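Local coordinates for protein Dye type peroxidase A (Streptomyces lividans 1326, PDB 6GZW) that binds haem and, as a dye-decolourising peroxidase, probably catalyses the peroxide-dependent oxidation of dyes and similar substrates, at residues Thr5-Glu10 and Arg164-Thr169; Arg51-Thr56 and Val84-Gly89; Gly78-Thr83 and Ala135-His140. One frame throughout, in Å; residues are numbered along the deposited sequence.

Contact 1: residues Thr5-Glu10 and Arg164-Thr169; sequences TSLGSE and RSPGAT
Leu7 and Pro166 mark the closest approach of the two backbones, with Leu7 CA 6.5 Å from Pro166 CA, where the short helix 6-9 comes up against the turn that runs from Ser165 to Ala168. One methyl group carries the contact. With CG anti to the backbone N (chi1 -175°), the Leu7 side chain reaches out from the helix, its CD1 meets the proline ring, and the two side chains cross at about a right angle. CD1 lies 3.9 Å from Pro166 CD and is almost as near to CB and CG, so the methyl rests against the CB-CG-CD side of the pyrrolidine ring. The same Leu7 CD1 is 3.7 Å from Ser165 OG, a van der Waals approach made less certain by the second conformer of that serine.

Leu7 sits on a single short turn of helix, with Ser9 N bonded to Thr5 O at 2.9 Å; Glu10 is the first residue to leave the helical conformation. In the other segment, Arg164 presents one face of its guanidinium to Thr169 CG2, which lies 3.5 Å above the plane and toward its rim. The arginine also forms a salt bridge with Asp76 of the second subunit, while Asp134 of that subunit accepts a hydrogen bond from Ser165 N. Leu7 packs in addition on Pro166 of the second subunit, placing this small apolar contact at the dimer interface.

The loop that receives the leucine is a type II beta turn, closed by a weak bond from Ala168 N to Ser165 O. Pro166 and Gly167 occupy its two central positions, the glycine at positive phi (85°), which is the classic Pro-Gly arrangement of this turn.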
loop_
_atom_site.group_PDB
_atom_site.type_symbol
_atom_site.label_atom_id
_atom_site.label_comp_id
_atom_site.label_asym_id
_atom_site.label_seq_id
_atom_site.Cartn_x
_atom_site.Cartn_y
_atom_site.Cartn_z
ATOM N N THR A 5 -4.360 19.077 6.787
ATOM C CA THR A 5 -3.385 19.464 5.757
ATOM C C THR A 5 -1.923 19.223 6.166
ATOM O O THR A 5 -1.028 19.221 5.306
ATOM C CB THR A 5 -3.533 20.951 5.368
ATOM O OG1 THR A 5 -3.480 21.745 6.557
ATOM C CG2 THR A 5 -4.846 21.197 4.614
ATOM N N SER A 6 -1.647 19.053 7.464
ATOM C CA SER A 6 -0.285 18.698 7.904
ATOM C C SER A 6 0.259 17.398 7.299
ATOM O O SER A 6 1.467 17.235 7.151
ATOM C CB SER A 6 -0.186 18.623 9.445
ATOM O OG SER A 6 -1.005 17.592 9.931
ATOM N N LEU A 7 -0.627 16.467 6.976
ATOM C CA LEU A 7 -0.194 15.218 6.331
ATOM C C LEU A 7 0.589 15.510 5.049
ATOM O O LEU A 7 1.676 14.957 4.839
ATOM C CB LEU A 7 -1.400 14.323 6.066
ATOM C CG LEU A 7 -1.089 12.930 5.493
ATOM C CD1 LEU A 7 -2.141 11.917 5.909
ATOM C CD2 LEU A 7 -0.998 12.929 3.977
ATOM N N GLY A 8 0.037 16.383 4.210
ATOM C CA GLY A 8 0.712 16.812 2.981
ATOM C C GLY A 8 1.779 17.875 3.150
ATOM O O GLY A 8 2.788 17.850 2.419
ATOM N N SER A 9 1.567 18.831 4.066
ATOM C CA SER A 9 2.477 20.005 4.156
ATOM C C SER A 9 3.818 19.770 4.837
ATOM O O SER A 9 4.798 20.464 4.572
ATOM C CB SER A 9 1.753 21.222 4.775
ATOM O OG SER A 9 1.443 21.004 6.130
ATOM N N GLU A 10 3.877 18.800 5.738
ATOM C CA GLU A 10 5.104 18.496 6.452
ATOM C C GLU A 10 6.211 18.073 5.496
ATOM O O GLU A 10 5.972 17.307 4.553
ATOM C CB GLU A 10 4.825 17.375 7.452
ATOM C CG GLU A 10 6.023 16.933 8.266
ATOM C CD GLU A 10 6.384 17.913 9.354
ATOM O OE1 GLU A 10 5.540 18.809 9.669
ATOM O OE2 GLU A 10 7.515 17.760 9.883
ATOM N N ARG A 164 0.702 2.777 9.863
ATOM C CA ARG A 164 -0.358 3.671 10.256
ATOM C C ARG A 164 -0.242 5.060 9.589
ATOM O O ARG A 164 0.859 5.596 9.439
ATOM C CB ARG A 164 -0.322 3.822 11.791
ATOM C CG ARG A 164 -1.314 4.819 12.341
ATOM C CD ARG A 164 -1.222 4.861 13.855
ATOM N NE ARG A 164 -1.628 3.602 14.472
ATOM C CZ ARG A 164 -1.310 3.220 15.702
ATOM N NH1 ARG A 164 -0.616 4.033 16.482
ATOM N NH2 ARG A 164 -1.701 2.026 16.152
ATOM N N SER A 165 -1.381 5.599 9.126
ATOM C CA SER A 165 -1.494 7.002 8.630
ATOM C C SER A 165 -1.467 8.008 9.790
ATOM O O SER A 165 -1.962 7.730 10.899
ATOM C CB SER A 165 -2.791 7.214 7.812
ATOM O OG SER A 165 -2.981 8.528 7.271
ATOM N N PRO A 166 -0.918 9.198 9.540
ATOM C CA PRO A 166 -1.178 10.325 10.454
ATOM C C PRO A 166 -2.670 10.538 10.625
ATOM O O PRO A 166 -3.422 10.377 9.662
ATOM C CB PRO A 166 -0.549 11.514 9.703
ATOM C CG PRO A 166 0.544 10.896 8.899
ATOM C CD PRO A 166 -0.144 9.655 8.375
ATOM N N GLY A 167 -3.112 10.811 11.853
ATOM C CA GLY A 167 -4.530 11.069 12.136
ATOM C C GLY A 167 -5.416 9.852 12.368
ATOM O O GLY A 167 -6.575 10.002 12.722
ATOM N N ALA A 168 -4.875 8.648 12.157
ATOM C CA ALA A 168 -5.647 7.419 12.400
ATOM C C ALA A 168 -6.032 7.258 13.882
ATOM O O ALA A 168 -7.108 6.753 14.177
ATOM C CB ALA A 168 -4.883 6.212 11.918
ATOM N N THR A 169 -5.135 7.669 14.779
ATOM C CA THR A 169 -5.420 7.676 16.227
ATOM C C THR A 169 -5.807 9.083 16.710
ATOM O O THR A 169 -5.427 10.091 16.096
ATOM C CB THR A 169 -4.208 7.170 17.019
ATOM O OG1 THR A 169 -3.084 8.008 16.770
ATOM C CG2 THR A 169 -3.878 5.742 16.609
#

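Contact 2: residues Arg51-Thr56 and Val84-Gly89; sequences RRWSDT and VTFGFG
Trp53 and Phe86 make nearly all of this contact, in which helix 43-61 packs on strand 83-89 with no polar link between the two segments. The aromatic part is a pair of rings whose planes are almost parallel, at 15°, yet slid so far apart that they barely overlap. The centroids of the Trp53 six-membered ring and the Phe86 ring are 5.6 Å apart. Rim atoms do the touching: Phe86 CD1 comes within 3.6 Å of Trp53 CE3, and Phe86 CE1 is nearly as close to the same carbon.

The aliphatic part is the meeting of Trp53 CB with Phe86 CE1, 3.5 Å apart. Beyond it, Phe86 CZ makes van der Waals contacts with the helix backbone, 3.7 Å from Trp53 O and 4.3 Å from Ser54 N. With CG anti to its carbonyl carbon (chi1 -55°), Phe86 directs its ring at this part of the helix. Were Phe86 replaced by an alanine, Trp53 CB and CE3 would probably lose their apolar neighbour, opening a gap between helix and strand.

Among the polar groups, Trp53 NE1 bonds to Ile145 O, which would help to fix the rotation of the buried indole, and Ser54 OG is paired with Leu50 O and with Val370 N.

Alternate residues of the strand face the helix: Val84 and Phe86 both touch Ala57, and Phe88 touches Leu50. Trp53 extends past Phe86 to Leu126 and Val128 of the adjacent strand 126-132 and meets the ring of Phe35 on strand 29-37 at about 50°, while Ile145 and Asp148 bring helix 135-149 against the side of helix 43-61.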
loop_
_atom_site.group_PDB
_atom_site.type_symbol
_atom_site.label_atom_id
_atom_site.label_comp_id
_atom_site.label_asym_id
_atom_site.label_seq_id
_atom_site.Cartn_x
_atom_site.Cartn_y
_atom_site.Cartn_z
ATOM N N ARG A 51 24.727 11.369 -8.322
ATOM C CA ARG A 51 24.396 12.777 -8.613
ATOM C C ARG A 51 22.943 12.965 -9.061
ATOM O O ARG A 51 22.222 13.830 -8.534
ATOM C CB ARG A 51 25.342 13.407 -9.671
ATOM C CG ARG A 51 26.574 14.050 -9.076
ATOM C CD ARG A 51 27.390 14.916 -10.059
ATOM N NE ARG A 51 27.927 14.203 -11.243
ATOM C CZ ARG A 51 28.910 13.280 -11.276
ATOM N NH1 ARG A 51 29.533 12.859 -10.175
ATOM N NH2 ARG A 51 29.275 12.751 -12.450
ATOM N N ARG A 52 22.514 12.166 -10.042
ATOM C CA ARG A 52 21.141 12.217 -10.538
ATOM C C ARG A 52 20.184 11.945 -9.385
ATOM O O ARG A 52 19.240 12.699 -9.152
ATOM C CB ARG A 52 20.867 11.180 -11.643
ATOM C CG ARG A 52 21.363 11.559 -13.008
ATOM C CD ARG A 52 20.768 10.707 -14.119
ATOM N NE ARG A 52 21.016 9.253 -14.066
ATOM C CZ ARG A 52 22.164 8.637 -14.367
ATOM N NH1 ARG A 52 23.281 9.324 -14.692
ATOM N NH2 ARG A 52 22.206 7.319 -14.349
ATOM N N TRP A 53 20.439 10.849 -8.690
ATOM C CA TRP A 53 19.537 10.415 -7.635
ATOM C C TRP A 53 19.431 11.471 -6.541
ATOM O O TRP A 53 18.344 11.734 -6.050
ATOM C CB TRP A 53 20.007 9.098 -7.002
ATOM C CG TRP A 53 19.558 7.865 -7.682
ATOM C CD1 TRP A 53 18.604 7.739 -8.664
ATOM C CD2 TRP A 53 19.976 6.544 -7.366
ATOM N NE1 TRP A 53 18.446 6.414 -8.999
ATOM C CE2 TRP A 53 19.267 5.657 -8.221
ATOM C CE3 TRP A 53 20.908 6.011 -6.478
ATOM C CZ2 TRP A 53 19.448 4.284 -8.179
ATOM C CZ3 TRP A 53 21.088 4.648 -6.448
ATOM C CH2 TRP A 53 20.342 3.800 -7.265
ATOM N N SER A 54 20.567 12.064 -6.170
ATOM C CA SER A 54 20.571 13.099 -5.128
ATOM C C SER A 54 19.800 14.342 -5.540
ATOM O O SER A 54 19.077 14.903 -4.758
ATOM C CB SER A 54 22.004 13.468 -4.730
ATOM O OG SER A 54 22.738 12.354 -4.230
ATOM N N ASP A 55 19.938 14.776 -6.800
ATOM C CA ASP A 55 19.177 15.905 -7.302
ATOM C C ASP A 55 17.662 15.623 -7.344
ATOM O O ASP A 55 16.851 16.456 -6.961
ATOM C CB ASP A 55 19.710 16.285 -8.691
ATOM C CG ASP A 55 19.029 17.532 -9.268
ATOM O OD1 ASP A 55 19.244 18.624 -8.723
ATOM O OD2 ASP A 55 18.283 17.403 -10.258
ATOM N N THR A 56 17.294 14.413 -7.758
ATOM C CA THR A 56 15.899 13.957 -7.736
ATOM C C THR A 56 15.375 13.954 -6.292
ATOM O O THR A 56 14.309 14.485 -6.036
ATOM C CB THR A 56 15.773 12.576 -8.421
ATOM O OG1 THR A 56 16.113 12.747 -9.798
ATOM C CG2 THR A 56 14.358 11.954 -8.302
ATOM N N VAL A 84 14.088 10.082 0.948
ATOM C CA VAL A 84 14.839 9.170 0.096
ATOM C C VAL A 84 16.224 8.991 0.722
ATOM O O VAL A 84 16.888 9.981 1.029
ATOM C CB VAL A 84 14.992 9.712 -1.346
ATOM C CG1 VAL A 84 15.548 8.618 -2.252
ATOM C CG2 VAL A 84 13.655 10.197 -1.863
ATOM N N THR A 85 16.632 7.742 0.886
ATOM C CA THR A 85 17.888 7.359 1.528
ATOM C C THR A 85 18.632 6.351 0.673
ATOM O O THR A 85 18.012 5.442 0.105
ATOM C CB THR A 85 17.569 6.631 2.849
ATOM O OG1 THR A 85 16.556 7.349 3.551
ATOM C CG2 THR A 85 18.799 6.471 3.674
ATOM N N PHE A 86 19.957 6.479 0.605
ATOM C CA PHE A 86 20.786 5.693 -0.295
ATOM C C PHE A 86 21.857 4.888 0.434
ATOM O O PHE A 86 22.551 5.447 1.313
ATOM C CB PHE A 86 21.495 6.633 -1.285
ATOM C CG PHE A 86 20.557 7.536 -2.073
ATOM C CD1 PHE A 86 19.863 7.048 -3.192
ATOM C CD2 PHE A 86 20.317 8.852 -1.672
ATOM C CE1 PHE A 86 19.005 7.846 -3.896
ATOM C CE2 PHE A 86 19.432 9.668 -2.382
ATOM C CZ PHE A 86 18.773 9.156 -3.501
ATOM N N GLY A 87 22.078 3.636 0.009
ATOM C CA GLY A 87 23.166 2.810 0.547
ATOM C C GLY A 87 23.895 1.994 -0.505
ATOM O O GLY A 87 23.416 1.844 -1.634
ATOM N N PHE A 88 25.061 1.475 -0.111
ATOM C CA PHE A 88 25.927 0.651 -0.941
ATOM C C PHE A 88 26.122 -0.723 -0.300
ATOM O O PHE A 88 26.406 -0.808 0.913
ATOM C CB PHE A 88 27.311 1.317 -1.112
ATOM C CG PHE A 88 27.251 2.696 -1.661
ATOM C CD1 PHE A 88 26.970 3.778 -0.835
ATOM C CD2 PHE A 88 27.411 2.923 -3.019
ATOM C CE1 PHE A 88 26.869 5.063 -1.337
ATOM C CE2 PHE A 88 27.313 4.195 -3.527
ATOM C CZ PHE A 88 27.044 5.270 -2.699
ATOM N N GLY A 89 26.011 -1.785 -1.088
ATOM C CA GLY A 89 26.174 -3.149 -0.600
ATOM C C GLY A 89 27.624 -3.587 -0.769
ATOM O O GLY A 89 28.397 -2.932 -1.484
#

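Contact 3: residues Gly78-Thr83 and Ala135-His140; sequences GPSSLT and ALVAFH
Val137 packs both its methyl groups into a bend of the loop formed by Gly78 to Leu82, and this is the tight part of the contact. CG1, anti to the backbone N (chi1 172°), lies 3.7 Å from Pro79 O and 4.0 Å from Leu82 CB. CG2 is 3.7 Å from both Gly78 O and Ser80 OG. The polar atoms beside this methyl are joined to each other: Ser80 OG donates to Gly78 O at 3.0 Å, from well above the carbonyl plane. The bend is closed by Leu82 N bonding to Pro79 O, with Ser80 and Ser81 both at positive phi.

On the looser side, the Pro79 ring is turned from the helix, Gly78 and Pro79 meeting Val137 through their carbonyl oxygens. Ser81 likewise points away from the helix and packs against Glu10. On the helix, Phe139 lies on another side and meets the ring of His307 of the second subunit edge-to-face.

Leu82 and Val137 both rest on Ala132, so the loop entering strand 83-89 and the first turn of helix 135-149 converge on strand 126-132. The loop thus packs beside the helix-on-sheet layer of the ferredoxin-like N-terminal half, as in dye-decolourising peroxidases.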
loop_
_atom_site.group_PDB
_atom_site.type_symbol
_atom_site.label_atom_id
_atom_site.label_comp_id
_atom_site.label_asym_id
_atom_site.label_seq_id
_atom_site.Cartn_x
_atom_site.Cartn_y
_atom_site.Cartn_z
ATOM N N GLY A 78 1.514 18.157 -1.282
ATOM C CA GLY A 78 2.683 18.718 -0.599
ATOM C C GLY A 78 3.752 17.645 -0.486
ATOM O O GLY A 78 3.541 16.490 -0.928
ATOM N N PRO A 79 4.911 17.972 0.133
ATOM C CA PRO A 79 5.998 16.997 0.253
ATOM C C PRO A 79 5.588 15.702 1.014
ATOM O O PRO A 79 6.218 14.654 0.823
ATOM C CB PRO A 79 7.067 17.751 1.038
ATOM C CG PRO A 79 6.729 19.212 0.902
ATOM C CD PRO A 79 5.306 19.342 0.528
ATOM N N SER A 80 4.569 15.799 1.876
ATOM C CA SER A 80 3.993 14.634 2.574
ATOM C C SER A 80 5.064 13.795 3.307
ATOM O O SER A 80 5.052 12.538 3.293
ATOM C CB SER A 80 3.204 13.732 1.618
ATOM O OG SER A 80 2.236 14.459 0.901
ATOM N N SER A 81 6.033 14.493 3.916
ATOM C CA SER A 81 7.145 13.879 4.655
ATOM C C SER A 81 7.978 12.901 3.845
ATOM O O SER A 81 8.562 11.973 4.393
ATOM C CB SER A 81 6.650 13.224 5.972
ATOM O OG SER A 81 6.086 14.216 6.794
ATOM N N LEU A 82 8.090 13.144 2.531
ATOM C CA LEU A 82 8.873 12.261 1.671
ATOM C C LEU A 82 10.321 12.247 2.139
ATOM O O LEU A 82 10.880 13.322 2.386
ATOM C CB LEU A 82 8.843 12.703 0.199
ATOM C CG LEU A 82 9.743 11.866 -0.730
ATOM C CD1 LEU A 82 9.268 10.425 -0.942
ATOM C CD2 LEU A 82 9.883 12.552 -2.078
ATOM N N THR A 83 10.914 11.051 2.227
ATOM C CA THR A 83 12.350 10.890 2.367
ATOM C C THR A 83 12.862 9.862 1.395
ATOM O O THR A 83 12.167 8.908 1.035
ATOM C CB THR A 83 12.836 10.507 3.791
ATOM O OG1 THR A 83 12.333 9.204 4.159
ATOM C CG2 THR A 83 12.360 11.514 4.803
ATOM N N ALA A 135 0.589 8.035 -0.861
ATOM C CA ALA A 135 1.003 6.946 -1.748
ATOM C C ALA A 135 1.378 7.439 -3.149
ATOM O O ALA A 135 2.194 6.813 -3.805
ATOM C CB ALA A 135 -0.073 5.844 -1.828
ATOM N N LEU A 136 0.739 8.499 -3.635
ATOM C CA LEU A 136 1.101 9.055 -4.943
ATOM C C LEU A 136 2.462 9.724 -4.882
ATOM O O LEU A 136 3.314 9.492 -5.758
ATOM C CB LEU A 136 0.040 10.018 -5.496
ATOM C CG LEU A 136 -1.373 9.440 -5.672
ATOM C CD1 LEU A 136 -2.239 10.434 -6.429
ATOM C CD2 LEU A 136 -1.370 8.074 -6.337
ATOM N N VAL A 137 2.697 10.493 -3.815
ATOM C CA VAL A 137 4.033 11.064 -3.583
ATOM C C VAL A 137 5.066 9.960 -3.527
ATOM O O VAL A 137 6.139 10.051 -4.139
ATOM C CB VAL A 137 4.078 11.928 -2.289
ATOM C CG1 VAL A 137 5.496 12.343 -1.953
ATOM C CG2 VAL A 137 3.168 13.143 -2.429
ATOM N N ALA A 138 4.785 8.894 -2.770
ATOM C CA ALA A 138 5.744 7.837 -2.675
ATOM C C ALA A 138 6.020 7.139 -4.016
ATOM O O ALA A 138 7.165 6.874 -4.362
ATOM C CB ALA A 138 5.287 6.809 -1.643
ATOM N N PHE A 139 4.957 6.801 -4.734
ATOM C CA PHE A 139 5.114 6.108 -6.016
ATOM C C PHE A 139 5.892 6.967 -7.022
ATOM O O PHE A 139 6.818 6.512 -7.696
ATOM C CB PHE A 139 3.792 5.721 -6.636
ATOM C CG PHE A 139 3.974 4.970 -7.920
ATOM C CD1 PHE A 139 4.292 3.624 -7.904
ATOM C CD2 PHE A 139 3.972 5.639 -9.147
ATOM C CE1 PHE A 139 4.583 2.933 -9.077
ATOM C CE2 PHE A 139 4.260 4.955 -10.314
ATOM C CZ PHE A 139 4.534 3.603 -10.302
ATOM N N HIS A 140 5.518 8.228 -7.079
ATOM C CA HIS A 140 6.188 9.176 -7.970
ATOM C C HIS A 140 7.693 9.200 -7.687
ATOM O O HIS A 140 8.486 9.193 -8.615
ATOM C CB HIS A 140 5.574 10.558 -7.791
ATOM C CG HIS A 140 6.301 11.681 -8.463
ATOM N ND1 HIS A 140 7.110 12.563 -7.775
ATOM C CD2 HIS A 140 6.269 12.121 -9.741
ATOM C CE1 HIS A 140 7.581 13.467 -8.624
ATOM N NE2 HIS A 140 7.085 13.219 -9.823
#

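How the contacts relate
From the N terminus, helix 6-9 comes first, and contact 1 closes a long loop by joining it to the turn after strand 153-162; the other two contacts lie wholly within that span. Contact 2 runs from helix 43-61 to strand 83-89, and contact 3 starts just before that strand and ends on helix 135-149, so their segments alternate and the two loops cross. Together they tie the two long helices of the ferredoxin-like N-terminal half, strand order 4-1-3-2, to strand 83-89 and the loop that leads into it. Contacts 1 and 3 touch, through probable hydrogen bonds from Ser80 N to Gly8 O and Ser81 N to Glu10 O, and both reach the second subunit.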